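Local coordinates for protein putative hyaluronoglucosaminidase (Clostridium perfringens, PDB 6PWI) that probably acts as a family 84 glycoside hydrolase with hexosaminidase activity, cleaving N-acetylhexosamine residues from glycans, this chain holding its catalytic part, at residues A[398-410]-A[477-490]. Residues are numbered along the deposited sequence; the frame is centred on the assembly and turned at random. Where two conformers were deposited one is given.
Sequences INNKRLLMGKGEM and MSDPAPNWHGLSLE
The carbonyl oxygen of P480 is gripped by two amides that reach it from opposite faces of its plane. N399 ND2 donates to P480 O over 3.0 Å, nearly straight, and the second donor is N483 ND2. N399 can reach across because its CG stands anti to the backbone N (chi1 -168°). Its OD1 meanwhile closes an Asx turn on K401 N and also takes K401 NZ, which fixes the amide's rotation.

The same ND2 lies over the centre of one face of the R402 guanidinium, whose edge meets the 477-490 loop. There R402 NH2 donates to A481 O at 2.8 Å and 176°, in the guanidinium plane, while NE makes a more bent bond to D479 O (131°). A bend at chi2 turns the arginine tip toward these carbonyls, and a salt bridge from NH1 to E607 engages it further.

Next to these bonds, the CB of P480 packs against I398 CD1 and L404 CD2, each at 3.8 Å. I398 also sets its CG2 at the edge of the H485 ring, 3.8 Å from CD2.

Toward the other end, M405 N donates to M477 O at 2.9 Å in the carbonyl plane. E409 OE1 receives E490 N on its syn lone pair at 2.7 Å and a water that also donates to E490 O. K407 NZ meets E490 OE2 from above the carboxylate plane, 3.0 Å away, and has a second salt bridge to D452.

Side-chain bonds to backbone carbonyls and to one backbone N-H, with one backbone bond and a salt bridge, thus tie two irregular loops together: one joins strands 387-391 and 418-423, the last two of the eight-stranded parallel barrel, and the other joins helix 467-475 to helix 496-507, a junction within a TIM-barrel glycoside hydrolase.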
loop_
_atom_site.group_PDB
_atom_site.type_symbol
_atom_site.label_atom_id
_atom_site.label_comp_id
_atom_site.label_asym_id
_atom_site.label_seq_id
_atom_site.Cartn_x
_atom_site.Cartn_y
_atom_site.Cartn_z
ATOM N N ILE A 398 -13.808 8.564 6.038
ATOM C CA ILE A 398 -14.405 8.447 7.357
ATOM C C ILE A 398 -14.102 9.706 8.174
ATOM O O ILE A 398 -14.762 9.949 9.182
ATOM C CB ILE A 398 -13.923 7.165 8.067
ATOM C CG1 ILE A 398 -12.417 7.188 8.349
ATOM C CG2 ILE A 398 -14.334 5.921 7.289
ATOM C CD1 ILE A 398 -11.974 6.137 9.332
ATOM N N ASN A 399 -13.103 10.492 7.742
ATOM C CA ASN A 399 -12.705 11.720 8.417
ATOM C C ASN A 399 -11.691 12.478 7.564
ATOM O O ASN A 399 -10.483 12.271 7.684
ATOM C CB ASN A 399 -12.124 11.472 9.812
ATOM C CG ASN A 399 -11.981 12.751 10.620
ATOM O OD1 ASN A 399 -12.101 13.855 10.081
ATOM N ND2 ASN A 399 -11.731 12.616 11.916
ATOM N N ASN A 400 -12.196 13.400 6.740
ATOM C CA ASN A 400 -11.382 14.032 5.714
ATOM C C ASN A 400 -10.379 15.009 6.319
ATOM O O ASN A 400 -9.484 15.480 5.616
ATOM C CB ASN A 400 -12.236 14.663 4.618
ATOM C CG ASN A 400 -12.664 13.627 3.603
ATOM O OD1 ASN A 400 -13.821 13.211 3.607
ATOM N ND2 ASN A 400 -11.728 13.167 2.775
ATOM N N LYS A 401 -10.531 15.289 7.619
ATOM C CA LYS A 401 -9.646 16.198 8.323
ATOM C C LYS A 401 -8.307 15.514 8.582
ATOM O O LYS A 401 -7.337 16.175 8.951
ATOM C CB LYS A 401 -10.298 16.668 9.628
ATOM C CG LYS A 401 -11.520 17.563 9.455
ATOM C CD LYS A 401 -11.983 18.203 10.746
ATOM C CE LYS A 401 -13.246 17.575 11.292
ATOM N NZ LYS A 401 -12.996 16.227 11.857
ATOM N N ARG A 402 -8.253 14.195 8.354
ATOM C CA ARG A 402 -7.100 13.404 8.756
ATOM C C ARG A 402 -6.247 13.009 7.553
ATOM O O ARG A 402 -6.770 12.722 6.481
ATOM C CB ARG A 402 -7.570 12.135 9.467
ATOM C CG ARG A 402 -8.307 12.400 10.768
ATOM C CD ARG A 402 -7.453 13.049 11.843
ATOM N NE ARG A 402 -8.313 13.051 13.013
ATOM C CZ ARG A 402 -9.010 14.099 13.428
ATOM N NH1 ARG A 402 -8.880 15.259 12.806
ATOM N NH2 ARG A 402 -9.811 13.985 14.474
ATOM N N LEU A 403 -4.925 13.034 7.742
ATOM C CA LEU A 403 -4.031 12.170 6.997
ATOM C C LEU A 403 -3.751 10.969 7.891
ATOM O O LEU A 403 -3.553 11.135 9.091
ATOM C CB LEU A 403 -2.728 12.911 6.693
ATOM C CG LEU A 403 -2.804 14.024 5.654
ATOM C CD1 LEU A 403 -1.405 14.506 5.299
ATOM C CD2 LEU A 403 -3.542 13.569 4.402
ATOM N N LEU A 404 -3.766 9.764 7.316
ATOM C CA LEU A 404 -3.501 8.568 8.102
ATOM C C LEU A 404 -2.213 7.913 7.611
ATOM O O LEU A 404 -2.211 7.234 6.586
ATOM C CB LEU A 404 -4.704 7.619 8.014
ATOM C CG LEU A 404 -6.045 8.232 8.421
ATOM C CD1 LEU A 404 -7.191 7.255 8.179
ATOM C CD2 LEU A 404 -6.008 8.683 9.877
ATOM N N MET A 405 -1.119 8.149 8.342
ATOM C CA MET A 405 0.190 7.683 7.912
ATOM C C MET A 405 0.899 6.950 9.054
ATOM O O MET A 405 2.127 6.980 9.144
ATOM C CB MET A 405 1.058 8.855 7.440
ATOM C CG MET A 405 0.516 9.605 6.232
ATOM S SD MET A 405 1.466 11.120 5.918
ATOM C CE MET A 405 2.517 10.585 4.573
ATOM N N GLY A 406 0.120 6.287 9.917
ATOM C CA GLY A 406 0.692 5.515 11.003
ATOM C C GLY A 406 1.121 4.121 10.549
ATOM O O GLY A 406 0.945 3.761 9.391
ATOM N N LYS A 407 1.663 3.338 11.484
ATOM C CA LYS A 407 2.089 1.973 11.222
ATOM C C LYS A 407 0.873 1.076 10.978
ATOM O O LYS A 407 -0.263 1.470 11.237
ATOM C CB LYS A 407 2.876 1.467 12.432
ATOM C CG LYS A 407 2.065 1.379 13.719
ATOM C CD LYS A 407 2.917 1.320 14.959
ATOM C CE LYS A 407 2.136 0.868 16.172
ATOM N NZ LYS A 407 3.042 0.548 17.299
ATOM N N GLY A 408 1.132 -0.151 10.507
ATOM C CA GLY A 408 0.085 -1.115 10.210
ATOM C C GLY A 408 -0.422 -1.833 11.460
ATOM O O GLY A 408 -0.190 -3.028 11.629
ATOM N N GLU A 409 -1.142 -1.091 12.308
ATOM C CA GLU A 409 -1.698 -1.592 13.553
ATOM C C GLU A 409 -2.735 -2.685 13.301
ATOM O O GLU A 409 -2.943 -3.532 14.167
ATOM C CB GLU A 409 -2.404 -0.460 14.297
ATOM C CG GLU A 409 -1.512 0.290 15.259
ATOM C CD GLU A 409 -2.275 1.254 16.152
ATOM O OE1 GLU A 409 -2.182 2.481 15.909
ATOM O OE2 GLU A 409 -2.974 0.777 17.083
ATOM N N MET A 410 -3.398 -2.656 12.136
ATOM C CA MET A 410 -4.523 -3.547 11.874
ATOM C C MET A 410 -4.062 -4.863 11.245
ATOM O O MET A 410 -4.894 -5.678 10.859
ATOM C CB MET A 410 -5.550 -2.876 10.957
ATOM C CG MET A 410 -6.182 -1.663 11.602
ATOM S SD MET A 410 -7.019 -0.577 10.433
ATOM C CE MET A 410 -8.649 -1.326 10.399
ATOM N N MET A 477 0.184 12.160 12.610
ATOM C CA MET A 477 -0.962 12.155 11.722
ATOM C C MET A 477 -1.370 10.713 11.442
ATOM O O MET A 477 -0.919 10.124 10.458
ATOM C CB MET A 477 -0.623 12.877 10.413
ATOM C CG MET A 477 -0.173 14.311 10.604
ATOM S SD MET A 477 0.205 15.103 9.024
ATOM C CE MET A 477 1.099 16.563 9.555
ATOM N N SER A 478 -2.221 10.143 12.307
ATOM C CA SER A 478 -2.508 8.723 12.179
ATOM C C SER A 478 -3.821 8.314 12.836
ATOM O O SER A 478 -4.307 7.226 12.537
ATOM C CB SER A 478 -1.357 7.853 12.640
ATOM O OG SER A 478 -0.910 8.209 13.942
ATOM N N ASP A 479 -4.397 9.166 13.699
ATOM C CA ASP A 479 -5.609 8.781 14.412
ATOM C C ASP A 479 -6.852 9.313 13.702
ATOM O O ASP A 479 -7.089 10.519 13.699
ATOM C CB ASP A 479 -5.585 9.196 15.888
ATOM C CG ASP A 479 -6.757 8.650 16.700
ATOM O OD1 ASP A 479 -7.536 7.844 16.140
ATOM O OD2 ASP A 479 -6.894 9.034 17.893
ATOM N N PRO A 480 -7.701 8.434 13.116
ATOM C CA PRO A 480 -8.913 8.871 12.422
ATOM C C PRO A 480 -10.084 9.269 13.319
ATOM O O PRO A 480 -11.038 9.869 12.835
ATOM C CB PRO A 480 -9.291 7.650 11.573
ATOM C CG PRO A 480 -8.786 6.484 12.378
ATOM C CD PRO A 480 -7.508 6.979 13.032
ATOM N N ALA A 481 -10.013 8.936 14.616
ATOM C CA ALA A 481 -11.062 9.295 15.568
ATOM C C ALA A 481 -11.120 10.812 15.766
ATOM O O ALA A 481 -10.091 11.488 15.711
ATOM C CB ALA A 481 -10.822 8.582 16.874
ATOM N N PRO A 482 -12.310 11.417 16.001
ATOM C CA PRO A 482 -13.588 10.698 15.998
ATOM C C PRO A 482 -14.153 10.393 14.608
ATOM O O PRO A 482 -13.936 11.146 13.664
ATOM C CB PRO A 482 -14.522 11.667 16.745
ATOM C CG PRO A 482 -13.963 13.038 16.433
ATOM C CD PRO A 482 -12.463 12.843 16.340
ATOM N N ASN A 483 -14.880 9.275 14.506
ATOM C CA ASN A 483 -15.525 8.839 13.280
ATOM C C ASN A 483 -16.674 7.906 13.651
ATOM O O ASN A 483 -16.657 7.314 14.729
ATOM C CB ASN A 483 -14.537 8.189 12.307
ATOM C CG ASN A 483 -13.826 6.990 12.899
ATOM O OD1 ASN A 483 -14.401 5.910 13.022
ATOM N ND2 ASN A 483 -12.571 7.173 13.276
ATOM N N TRP A 484 -17.639 7.757 12.734
ATOM C CA TRP A 484 -18.894 7.076 13.019
ATOM C C TRP A 484 -18.707 5.565 13.172
ATOM O O TRP A 484 -19.523 4.914 13.820
ATOM C CB TRP A 484 -19.975 7.461 11.996
ATOM C CG TRP A 484 -20.608 8.792 12.281
ATOM C CD1 TRP A 484 -21.571 9.062 13.211
ATOM C CD2 TRP A 484 -20.307 10.049 11.645
ATOM N NE1 TRP A 484 -21.895 10.391 13.194
ATOM C CE2 TRP A 484 -21.135 11.024 12.245
ATOM C CE3 TRP A 484 -19.430 10.447 10.631
ATOM C CZ2 TRP A 484 -21.106 12.363 11.858
ATOM C CZ3 TRP A 484 -19.397 11.770 10.251
ATOM C CH2 TRP A 484 -20.227 12.714 10.857
ATOM N N HIS A 485 -17.624 5.016 12.607
ATOM C CA HIS A 485 -17.338 3.595 12.750
ATOM C C HIS A 485 -16.637 3.290 14.072
ATOM O O HIS A 485 -16.773 2.195 14.597
ATOM C CB HIS A 485 -16.579 3.051 11.533
ATOM C CG HIS A 485 -17.317 3.234 10.249
ATOM N ND1 HIS A 485 -18.523 2.596 9.989
ATOM C CD2 HIS A 485 -17.042 3.996 9.166
ATOM C CE1 HIS A 485 -18.955 2.955 8.796
ATOM N NE2 HIS A 485 -18.055 3.810 8.264
ATOM N N GLY A 486 -15.873 4.249 14.600
ATOM C CA GLY A 486 -15.269 4.085 15.914
ATOM C C GLY A 486 -13.856 3.508 15.844
ATOM O O GLY A 486 -13.389 2.881 16.798
ATOM N N LEU A 487 -13.188 3.730 14.707
ATOM C CA LEU A 487 -11.814 3.301 14.542
ATOM C C LEU A 487 -10.914 4.293 15.269
ATOM O O LEU A 487 -11.090 5.503 15.142
ATOM C CB LEU A 487 -11.483 3.235 13.050
ATOM C CG LEU A 487 -10.076 2.743 12.714
ATOM C CD1 LEU A 487 -9.901 1.271 13.068
ATOM C CD2 LEU A 487 -9.752 2.988 11.247
ATOM N N SER A 488 -9.958 3.755 16.032
ATOM C CA SER A 488 -9.061 4.553 16.850
ATOM C C SER A 488 -7.667 3.958 16.728
ATOM O O SER A 488 -7.487 2.781 17.034
ATOM C CB SER A 488 -9.524 4.551 18.294
ATOM O OG SER A 488 -8.588 5.207 19.143
ATOM N N LEU A 489 -6.704 4.769 16.273
ATOM C CA LEU A 489 -5.346 4.298 16.047
ATOM C C LEU A 489 -4.379 5.210 16.785
ATOM O O LEU A 489 -4.663 6.387 16.989
ATOM C CB LEU A 489 -5.043 4.289 14.545
ATOM C CG LEU A 489 -5.931 3.377 13.699
ATOM C CD1 LEU A 489 -5.684 3.606 12.217
ATOM C CD2 LEU A 489 -5.727 1.917 14.074
ATOM N N GLU A 490 -3.225 4.662 17.170
ATOM C CA GLU A 490 -2.300 5.463 17.949
ATOM C C GLU A 490 -1.645 6.527 17.075
ATOM O O GLU A 490 -1.552 6.382 15.863
ATOM C CB GLU A 490 -1.367 4.614 18.817
ATOM C CG GLU A 490 -0.431 3.715 18.048
ATOM C CD GLU A 490 0.458 2.846 18.923
ATOM O OE1 GLU A 490 -0.074 2.167 19.838
ATOM O OE2 GLU A 490 1.687 2.856 18.695
HETATM O O HOH W 1 -14.973 11.814 11.164
HETATM O O HOH W 2 -2.910 5.634 10.423
HETATM O O HOH W 3 -1.089 4.334 14.299
#